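Local coordinates for viral structural protein 4 (Bombyx mori cytoplasmic polyhedrosis virus, PDB 6TZ0) that binds GTP and probably serves as a nucleotide-binding partner of the viral RNA-dependent RNA polymerase during transcription of the double-stranded RNA genome, at residues B[215-229]-B[242-254]. Residues are numbered along the deposited sequence; the frame is centred on the assembly and turned at random.
Sequences APQKYNLSPMTRSIF and LYGYGEYVFIRYE
Pro216 lies on the Tyr245 ring where 242-254 comes back from helix 236-242 to pair in parallel with strand 226-230, a crossover resembling a beta-alpha-beta unit, in which the returning chain makes only a single parallel bridge, Ile228 with Phe250. Pro216 CD sits over one face of the Tyr245 ring, offset toward the rim, 3.9 Å from the centroid, a CH-pi contact. The Tyr245 hydroxyl meanwhile hydrogen-bonds Ala214 O, which fixes the ring beside the Ala215-Lys218 turn. Pro216 CB also reaches across to Tyr248, with CE2 of that ring 3.7 Å away. Farther along, the loop bends round the same tyrosine: Leu221 CB lies near its hydroxyl end, Ser222 O lies over one face of the Tyr248 ring, and Pro223 CG approaches Tyr248 CE1 at 3.5 Å while the extended Glu247 side chain runs past the proline ring.

At Ile228 the backbones join. Ile228 N donates to Val249 O (3.0 Å), and Ile228 O accepts from Ile251 N at 2.8 Å, a nearly straight bond (165°) tilted slightly from the carbonyl plane. Strand 204-208 pairs with 226-230 through the neighbouring residues Ser227 and Phe229. With CG1 beside its own N and CG2 anti to it (chi1 -62°), Ile228 spreads its branches: CG1 meets the edge of Tyr248, while CG2 lies over one face of the Phe250 ring in a CH-pi contact, a ring that also receives Arg240 in a cation-pi contact. Phe229 CB then packs on Ile251 CD1, and Phe229 CE1 reaches the edge of the Tyr253 ring, 3.5 Å from Tyr253 CD2.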
ATOM      1  N   ALA B 215      39.236 -47.563  37.311  1.00 34.15           N
ATOM      2  CA  ALA B 215      38.420 -48.639  36.777  1.00 34.15           C
ATOM      3  C   ALA B 215      36.948 -48.393  37.111  1.00 34.15           C
ATOM      4  O   ALA B 215      36.640 -47.757  38.119  1.00 34.15           O
ATOM      5  CB  ALA B 215      38.884 -49.971  37.360  1.00 34.15           C
ATOM      6  N   PRO B 216      36.013 -48.876  36.282  1.00 33.91           N
ATOM      7  CA  PRO B 216      34.593 -48.598  36.547  1.00 33.91           C
ATOM      8  C   PRO B 216      34.022 -49.340  37.736  1.00 33.91           C
ATOM      9  O   PRO B 216      32.909 -49.011  38.156  1.00 33.91           O
ATOM     10  CB  PRO B 216      33.905 -49.038  35.253  1.00 33.91           C
ATOM     11  CG  PRO B 216      34.787 -50.050  34.697  1.00 33.91           C
ATOM     12  CD  PRO B 216      36.172 -49.621  35.023  1.00 33.91           C
ATOM     13  N   GLN B 217      34.734 -50.323  38.290  1.00 35.53           N
ATOM     14  CA  GLN B 217      34.278 -50.990  39.499  1.00 35.53           C
ATOM     15  C   GLN B 217      34.459 -50.133  40.739  1.00 35.53           C
ATOM     16  O   GLN B 217      33.862 -50.440  41.773  1.00 35.53           O
ATOM     17  CB  GLN B 217      35.015 -52.314  39.700  1.00 35.53           C
ATOM     18  CG  GLN B 217      34.695 -53.377  38.671  1.00 35.53           C
ATOM     19  CD  GLN B 217      35.557 -53.270  37.436  1.00 35.53           C
ATOM     20  OE1 GLN B 217      36.611 -52.639  37.458  1.00 35.53           O
ATOM     21  NE2 GLN B 217      35.113 -53.883  36.349  1.00 35.53           N
ATOM     22  N   LYS B 218      35.277 -49.079  40.664  1.00 33.41           N
ATOM     23  CA  LYS B 218      35.429 -48.182  41.801  1.00 33.41           C
ATOM     24  C   LYS B 218      34.159 -47.379  42.038  1.00 33.41           C
ATOM     25  O   LYS B 218      33.825 -47.062  43.184  1.00 33.41           O
ATOM     26  CB  LYS B 218      36.620 -47.253  41.578  1.00 33.41           C
ATOM     27  CG  LYS B 218      36.950 -46.382  42.769  1.00 33.41           C
ATOM     28  CD  LYS B 218      38.212 -45.602  42.562  1.00 33.41           C
ATOM     29  CE  LYS B 218      38.433 -44.642  43.705  1.00 33.41           C
ATOM     30  NZ  LYS B 218      38.694 -45.350  44.979  1.00 33.41           N
ATOM     31  N   TYR B 219      33.437 -47.067  40.981  1.00 34.22           N
ATOM     32  CA  TYR B 219      32.150 -46.414  41.086  1.00 34.22           C
ATOM     33  C   TYR B 219      31.079 -47.472  40.847  1.00 34.22           C
ATOM     34  O   TYR B 219      31.372 -48.628  40.542  1.00 34.22           O
ATOM     35  CB  TYR B 219      32.078 -45.262  40.087  1.00 34.22           C
ATOM     36  CG  TYR B 219      33.275 -44.347  40.189  1.00 34.22           C
ATOM     37  CD1 TYR B 219      33.368 -43.390  41.186  1.00 34.22           C
ATOM     38  CD2 TYR B 219      34.338 -44.466  39.295  1.00 34.22           C
ATOM     39  CE1 TYR B 219      34.476 -42.570  41.281  1.00 34.22           C
ATOM     40  CE2 TYR B 219      35.443 -43.655  39.386  1.00 34.22           C
ATOM     41  CZ  TYR B 219      35.508 -42.714  40.382  1.00 34.22           C
ATOM     42  OH  TYR B 219      36.608 -41.901  40.466  1.00 34.22           O
ATOM     43  N   ASN B 220      29.819 -47.095  40.988  1.00 38.48           N
ATOM     44  CA  ASN B 220      28.751 -48.064  40.745  1.00 38.48           C
ATOM     45  C   ASN B 220      28.292 -48.029  39.294  1.00 38.48           C
ATOM     46  O   ASN B 220      27.112 -47.870  38.997  1.00 38.48           O
ATOM     47  CB  ASN B 220      27.588 -47.812  41.694  1.00 38.48           C
ATOM     48  CG  ASN B 220      27.871 -48.286  43.102  1.00 38.48           C
ATOM     49  OD1 ASN B 220      28.404 -49.373  43.301  1.00 38.48           O
ATOM     50  ND2 ASN B 220      27.518 -47.470  44.086  1.00 38.48           N
ATOM     51  N   LEU B 221      29.230 -48.185  38.373  1.00 34.92           N
ATOM     52  CA  LEU B 221      28.931 -48.007  36.966  1.00 34.92           C
ATOM     53  C   LEU B 221      28.633 -49.348  36.317  1.00 34.92           C
ATOM     54  O   LEU B 221      29.176 -50.384  36.704  1.00 34.92           O
ATOM     55  CB  LEU B 221      30.089 -47.314  36.253  1.00 34.92           C
ATOM     56  CG  LEU B 221      30.391 -45.906  36.770  1.00 34.92           C
ATOM     57  CD1 LEU B 221      31.557 -45.307  36.028  1.00 34.92           C
ATOM     58  CD2 LEU B 221      29.188 -45.012  36.680  1.00 34.92           C
ATOM     59  N   SER B 222      27.755 -49.315  35.321  1.00 37.54           N
ATOM     60  CA  SER B 222      27.310 -50.502  34.611  1.00 37.54           C
ATOM     61  C   SER B 222      27.121 -50.127  33.152  1.00 37.54           C
ATOM     62  O   SER B 222      26.888 -48.951  32.851  1.00 37.54           O
ATOM     63  CB  SER B 222      26.010 -51.046  35.215  1.00 37.54           C
ATOM     64  OG  SER B 222      24.966 -50.107  35.092  1.00 37.54           O
ATOM     65  N   PRO B 223      27.249 -51.084  32.220  1.00 38.06           N
ATOM     66  CA  PRO B 223      27.076 -50.738  30.802  1.00 38.06           C
ATOM     67  C   PRO B 223      25.665 -50.324  30.453  1.00 38.06           C
ATOM     68  O   PRO B 223      25.480 -49.465  29.585  1.00 38.06           O
ATOM     69  CB  PRO B 223      27.458 -52.032  30.073  1.00 38.06           C
ATOM     70  CG  PRO B 223      28.257 -52.798  31.030  1.00 38.06           C
ATOM     71  CD  PRO B 223      27.718 -52.471  32.379  1.00 38.06           C
ATOM     72  N   MET B 224      24.667 -50.890  31.117  1.00 40.56           N
ATOM     73  CA  MET B 224      23.271 -50.689  30.769  1.00 40.56           C
ATOM     74  C   MET B 224      22.681 -49.421  31.363  1.00 40.56           C
ATOM     75  O   MET B 224      21.475 -49.206  31.234  1.00 40.56           O
ATOM     76  CB  MET B 224      22.449 -51.895  31.225  1.00 40.56           C
ATOM     77  CG  MET B 224      22.778 -53.180  30.494  1.00 40.56           C
ATOM     78  SD  MET B 224      24.335 -53.899  31.047  1.00 40.56           S
ATOM     79  CE  MET B 224      24.246 -55.526  30.307  1.00 40.56           C
ATOM     80  N   THR B 225      23.469 -48.603  32.013  1.00 34.65           N
ATOM     81  CA  THR B 225      22.925 -47.427  32.675  1.00 34.65           C
ATOM     82  C   THR B 225      23.667 -46.147  32.319  1.00 34.65           C
ATOM     83  O   THR B 225      23.039 -45.097  32.177  1.00 34.65           O
ATOM     84  CB  THR B 225      22.951 -47.673  34.198  1.00 34.65           C
ATOM     85  OG1 THR B 225      22.229 -48.874  34.489  1.00 34.65           O
ATOM     86  CG2 THR B 225      22.319 -46.530  34.979  1.00 34.65           C
ATOM     87  N   ARG B 226      24.978 -46.208  32.138  1.00 31.66           N
ATOM     88  CA  ARG B 226      25.788 -45.010  32.005  1.00 31.66           C
ATOM     89  C   ARG B 226      26.527 -45.010  30.676  1.00 31.66           C
ATOM     90  O   ARG B 226      26.877 -46.064  30.140  1.00 31.66           O
ATOM     91  CB  ARG B 226      26.795 -44.908  33.155  1.00 31.66           C
ATOM     92  CG  ARG B 226      26.168 -44.966  34.535  1.00 31.66           C
ATOM     93  CD  ARG B 226      25.325 -43.753  34.850  1.00 31.66           C
ATOM     94  NE  ARG B 226      26.082 -42.518  35.002  1.00 31.66           N
ATOM     95  CZ  ARG B 226      26.567 -42.083  36.158  1.00 31.66           C
ATOM     96  NH1 ARG B 226      26.383 -42.796  37.257  1.00 31.66           N
ATOM     97  NH2 ARG B 226      27.232 -40.942  36.220  1.00 31.66           N
ATOM     98  N   SER B 227      26.752 -43.816  30.147  1.00 32.57           N
ATOM     99  CA  SER B 227      27.614 -43.602  28.997  1.00 32.57           C
ATOM    100  C   SER B 227      28.830 -42.809  29.448  1.00 32.57           C
ATOM    101  O   SER B 227      28.843 -42.224  30.532  1.00 32.57           O
ATOM    102  CB  SER B 227      26.867 -42.877  27.878  1.00 32.57           C
ATOM    103  OG  SER B 227      26.484 -41.583  28.281  1.00 32.57           O
ATOM    104  N   ILE B 228      29.867 -42.801  28.621  1.00 32.46           N
ATOM    105  CA  ILE B 228      31.181 -42.328  29.035  1.00 32.46           C
ATOM    106  C   ILE B 228      31.566 -41.104  28.223  1.00 32.46           C
ATOM    107  O   ILE B 228      31.543 -41.135  26.990  1.00 32.46           O
ATOM    108  CB  ILE B 228      32.237 -43.435  28.892  1.00 32.46           C
ATOM    109  CG1 ILE B 228      31.893 -44.602  29.805  1.00 32.46           C
ATOM    110  CG2 ILE B 228      33.627 -42.915  29.176  1.00 32.46           C
ATOM    111  CD1 ILE B 228      31.843 -44.230  31.262  1.00 32.46           C
ATOM    112  N   PHE B 229      31.931 -40.034  28.918  1.00 31.85           N
ATOM    113  CA  PHE B 229      32.513 -38.845  28.309  1.00 31.85           C
ATOM    114  C   PHE B 229      33.998 -38.807  28.648  1.00 31.85           C
ATOM    115  O   PHE B 229      34.382 -38.454  29.763  1.00 31.85           O
ATOM    116  CB  PHE B 229      31.782 -37.595  28.776  1.00 31.85           C
ATOM    117  CG  PHE B 229      32.415 -36.323  28.326  1.00 31.85           C
ATOM    118  CD1 PHE B 229      32.607 -36.066  26.983  1.00 31.85           C
ATOM    119  CD2 PHE B 229      32.748 -35.348  29.240  1.00 31.85           C
ATOM    120  CE1 PHE B 229      33.183 -34.889  26.573  1.00 31.85           C
ATOM    121  CE2 PHE B 229      33.310 -34.162  28.832  1.00 31.85           C
ATOM    122  CZ  PHE B 229      33.526 -33.934  27.499  1.00 31.85           C
ATOM    123  N   LEU B 242      42.715 -50.441  28.807  1.00 42.57           N
ATOM    124  CA  LEU B 242      43.666 -50.357  29.900  1.00 42.57           C
ATOM    125  C   LEU B 242      42.995 -50.153  31.246  1.00 42.57           C
ATOM    126  O   LEU B 242      43.559 -50.530  32.277  1.00 42.57           O
ATOM    127  CB  LEU B 242      44.655 -49.218  29.628  1.00 42.57           C
ATOM    128  CG  LEU B 242      45.900 -49.084  30.498  1.00 42.57           C
ATOM    129  CD1 LEU B 242      46.774 -50.306  30.326  1.00 42.57           C
ATOM    130  CD2 LEU B 242      46.671 -47.828  30.145  1.00 42.57           C
ATOM    131  N   TYR B 243      41.790 -49.594  31.258  1.00 38.96           N
ATOM    132  CA  TYR B 243      41.053 -49.372  32.491  1.00 38.96           C
ATOM    133  C   TYR B 243      39.752 -50.156  32.541  1.00 38.96           C
ATOM    134  O   TYR B 243      38.976 -49.973  33.478  1.00 38.96           O
ATOM    135  CB  TYR B 243      40.783 -47.880  32.673  1.00 38.96           C
ATOM    136  CG  TYR B 243      42.046 -47.089  32.879  1.00 38.96           C
ATOM    137  CD1 TYR B 243      42.637 -47.009  34.132  1.00 38.96           C
ATOM    138  CD2 TYR B 243      42.668 -46.451  31.817  1.00 38.96           C
ATOM    139  CE1 TYR B 243      43.793 -46.301  34.323  1.00 38.96           C
ATOM    140  CE2 TYR B 243      43.828 -45.738  31.998  1.00 38.96           C
ATOM    141  CZ  TYR B 243      44.389 -45.673  33.252  1.00 38.96           C
ATOM    142  OH  TYR B 243      45.549 -44.959  33.439  1.00 38.96           O
ATOM    143  N   GLY B 244      39.490 -51.020  31.570  1.00 36.65           N
ATOM    144  CA  GLY B 244      38.337 -51.894  31.650  1.00 36.65           C
ATOM    145  C   GLY B 244      37.016 -51.268  31.272  1.00 36.65           C
ATOM    146  O   GLY B 244      35.983 -51.607  31.857  1.00 36.65           O
ATOM    147  N   TYR B 245      37.017 -50.367  30.299  1.00 35.33           N
ATOM    148  CA  TYR B 245      35.805 -49.721  29.811  1.00 35.33           C
ATOM    149  C   TYR B 245      35.376 -50.303  28.468  1.00 35.33           C
ATOM    150  O   TYR B 245      34.886 -49.593  27.591  1.00 35.33           O
ATOM    151  CB  TYR B 245      36.011 -48.214  29.715  1.00 35.33           C
ATOM    152  CG  TYR B 245      36.030 -47.517  31.053  1.00 35.33           C
ATOM    153  CD1 TYR B 245      34.854 -47.073  31.633  1.00 35.33           C
ATOM    154  CD2 TYR B 245      37.213 -47.336  31.750  1.00 35.33           C
ATOM    155  CE1 TYR B 245      34.853 -46.446  32.854  1.00 35.33           C
ATOM    156  CE2 TYR B 245      37.224 -46.716  32.974  1.00 35.33           C
ATOM    157  CZ  TYR B 245      36.042 -46.270  33.520  1.00 35.33           C
ATOM    158  OH  TYR B 245      36.046 -45.644  34.740  1.00 35.33           O
ATOM    159  N   GLY B 246      35.545 -51.617  28.308  1.00 38.63           N
ATOM    160  CA  GLY B 246      35.310 -52.245  27.020  1.00 38.63           C
ATOM    161  C   GLY B 246      33.848 -52.376  26.654  1.00 38.63           C
ATOM    162  O   GLY B 246      33.481 -52.207  25.489  1.00 38.63           O
ATOM    163  N   GLU B 247      32.995 -52.679  27.626  1.00 40.11           N
ATOM    164  CA  GLU B 247      31.581 -52.852  27.333  1.00 40.11           C
ATOM    165  C   GLU B 247      30.799 -51.551  27.353  1.00 40.11           C
ATOM    166  O   GLU B 247      29.584 -51.581  27.141  1.00 40.11           O
ATOM    167  CB  GLU B 247      30.938 -53.819  28.325  1.00 40.11           C
ATOM    168  CG  GLU B 247      31.383 -55.260  28.188  1.00 40.11           C
ATOM    169  CD  GLU B 247      30.642 -56.174  29.139  1.00 40.11           C
ATOM    170  OE1 GLU B 247      29.865 -55.661  29.972  1.00 40.11           O
ATOM    171  OE2 GLU B 247      30.833 -57.405  29.056  1.00 40.11           O
ATOM    172  N   TYR B 248      31.442 -50.421  27.606  1.00 36.33           N
ATOM    173  CA  TYR B 248      30.686 -49.186  27.699  1.00 36.33           C
ATOM    174  C   TYR B 248      30.689 -48.491  26.348  1.00 36.33           C
ATOM    175  O   TYR B 248      31.505 -48.783  25.474  1.00 36.33           O
ATOM    176  CB  TYR B 248      31.244 -48.236  28.768  1.00 36.33           C
ATOM    177  CG  TYR B 248      31.155 -48.685  30.223  1.00 36.33           C
ATOM    178  CD1 TYR B 248      30.610 -49.903  30.588  1.00 36.33           C
ATOM    179  CD2 TYR B 248      31.543 -47.841  31.237  1.00 36.33           C
ATOM    180  CE1 TYR B 248      30.538 -50.284  31.901  1.00 36.33           C
ATOM    181  CE2 TYR B 248      31.457 -48.216  32.561  1.00 36.33           C
ATOM    182  CZ  TYR B 248      30.946 -49.439  32.880  1.00 36.33           C
ATOM    183  OH  TYR B 248      30.850 -49.839  34.187  1.00 36.33           O
ATOM    184  N   VAL B 249      29.761 -47.560  26.183  1.00 33.33           N
ATOM    185  CA  VAL B 249      29.664 -46.763  24.972  1.00 33.33           C
ATOM    186  C   VAL B 249      30.149 -45.352  25.286  1.00 33.33           C
ATOM    187  O   VAL B 249      29.867 -44.808  26.359  1.00 33.33           O
ATOM    188  CB  VAL B 249      28.226 -46.804  24.405  1.00 33.33           C
ATOM    189  CG1 VAL B 249      27.199 -46.288  25.395  1.00 33.33           C
ATOM    190  CG2 VAL B 249      28.139 -46.081  23.081  1.00 33.33           C
ATOM    191  N   PHE B 250      30.953 -44.794  24.386  1.00 35.53           N
ATOM    192  CA  PHE B 250      31.564 -43.493  24.612  1.00 35.53           C
ATOM    193  C   PHE B 250      30.812 -42.460  23.788  1.00 35.53           C
ATOM    194  O   PHE B 250      30.514 -42.694  22.615  1.00 35.53           O
ATOM    195  CB  PHE B 250      33.051 -43.434  24.218  1.00 35.53           C
ATOM    196  CG  PHE B 250      33.995 -44.259  25.080  1.00 35.53           C
ATOM    197  CD1 PHE B 250      33.550 -45.127  26.062  1.00 35.53           C
ATOM    198  CD2 PHE B 250      35.358 -44.071  24.952  1.00 35.53           C
ATOM    199  CE1 PHE B 250      34.432 -45.842  26.837  1.00 35.53           C
ATOM    200  CE2 PHE B 250      36.249 -44.776  25.734  1.00 35.53           C
ATOM    201  CZ  PHE B 250      35.780 -45.661  26.676  1.00 35.53           C
ATOM    202  N   ILE B 251      30.517 -41.315  24.388  1.00 33.78           N
ATOM    203  CA  ILE B 251      29.881 -40.249  23.627  1.00 33.78           C
ATOM    204  C   ILE B 251      30.954 -39.519  22.830  1.00 33.78           C
ATOM    205  O   ILE B 251      32.115 -39.423  23.245  1.00 33.78           O
ATOM    206  CB  ILE B 251      29.076 -39.301  24.540  1.00 33.78           C
ATOM    207  CG1 ILE B 251      29.964 -38.485  25.458  1.00 33.78           C
ATOM    208  CG2 ILE B 251      28.157 -40.086  25.439  1.00 33.78           C
ATOM    209  CD1 ILE B 251      29.171 -37.469  26.222  1.00 33.78           C
ATOM    210  N   ARG B 252      30.582 -39.040  21.649  1.00 36.15           N
ATOM    211  CA  ARG B 252      31.544 -38.522  20.685  1.00 36.15           C
ATOM    212  C   ARG B 252      31.201 -37.086  20.336  1.00 36.15           C
ATOM    213  O   ARG B 252      30.109 -36.809  19.833  1.00 36.15           O
ATOM    214  CB  ARG B 252      31.571 -39.385  19.426  1.00 36.15           C
ATOM    215  CG  ARG B 252      32.130 -40.769  19.663  1.00 36.15           C
ATOM    216  CD  ARG B 252      32.331 -41.508  18.361  1.00 36.15           C
ATOM    217  NE  ARG B 252      31.072 -41.714  17.654  1.00 36.15           N
ATOM    218  CZ  ARG B 252      30.264 -42.748  17.853  1.00 36.15           C
ATOM    219  NH1 ARG B 252      30.579 -43.677  18.745  1.00 36.15           N
ATOM    220  NH2 ARG B 252      29.137 -42.855  17.162  1.00 36.15           N
ATOM    221  N   TYR B 253      32.134 -36.183  20.601  1.00 31.31           N
ATOM    222  CA  TYR B 253      32.006 -34.789  20.224  1.00 31.31           C
ATOM    223  C   TYR B 253      33.101 -34.430  19.237  1.00 31.31           C
ATOM    224  O   TYR B 253      34.200 -34.985  19.274  1.00 31.31           O
ATOM    225  CB  TYR B 253      32.096 -33.871  21.421  1.00 31.31           C
ATOM    226  CG  TYR B 253      30.984 -34.017  22.413  1.00 31.31           C
ATOM    227  CD1 TYR B 253      29.679 -33.699  22.072  1.00 31.31           C
ATOM    228  CD2 TYR B 253      31.248 -34.379  23.717  1.00 31.31           C
ATOM    229  CE1 TYR B 253      28.660 -33.801  22.988  1.00 31.31           C
ATOM    230  CE2 TYR B 253      30.244 -34.469  24.641  1.00 31.31           C
ATOM    231  CZ  TYR B 253      28.950 -34.187  24.273  1.00 31.31           C
ATOM    232  OH  TYR B 253      27.947 -34.291  25.202  1.00 31.31           O
ATOM    233  N   GLU B 254      32.804 -33.473  18.366  1.00 34.54           N
ATOM    234  CA  GLU B 254      33.699 -33.173  17.266  1.00 34.54           C
ATOM    235  C   GLU B 254      34.372 -31.814  17.362  1.00 34.54           C
ATOM    236  O   GLU B 254      35.323 -31.571  16.619  1.00 34.54           O
ATOM    237  CB  GLU B 254      32.941 -33.265  15.937  1.00 34.54           C
ATOM    238  CG  GLU B 254      32.320 -34.624  15.666  1.00 34.54           C
ATOM    239  CD  GLU B 254      33.345 -35.717  15.464  1.00 34.54           C
ATOM    240  OE1 GLU B 254      34.440 -35.426  14.946  1.00 34.54           O
ATOM    241  OE2 GLU B 254      33.055 -36.872  15.830  1.00 34.54           O
TER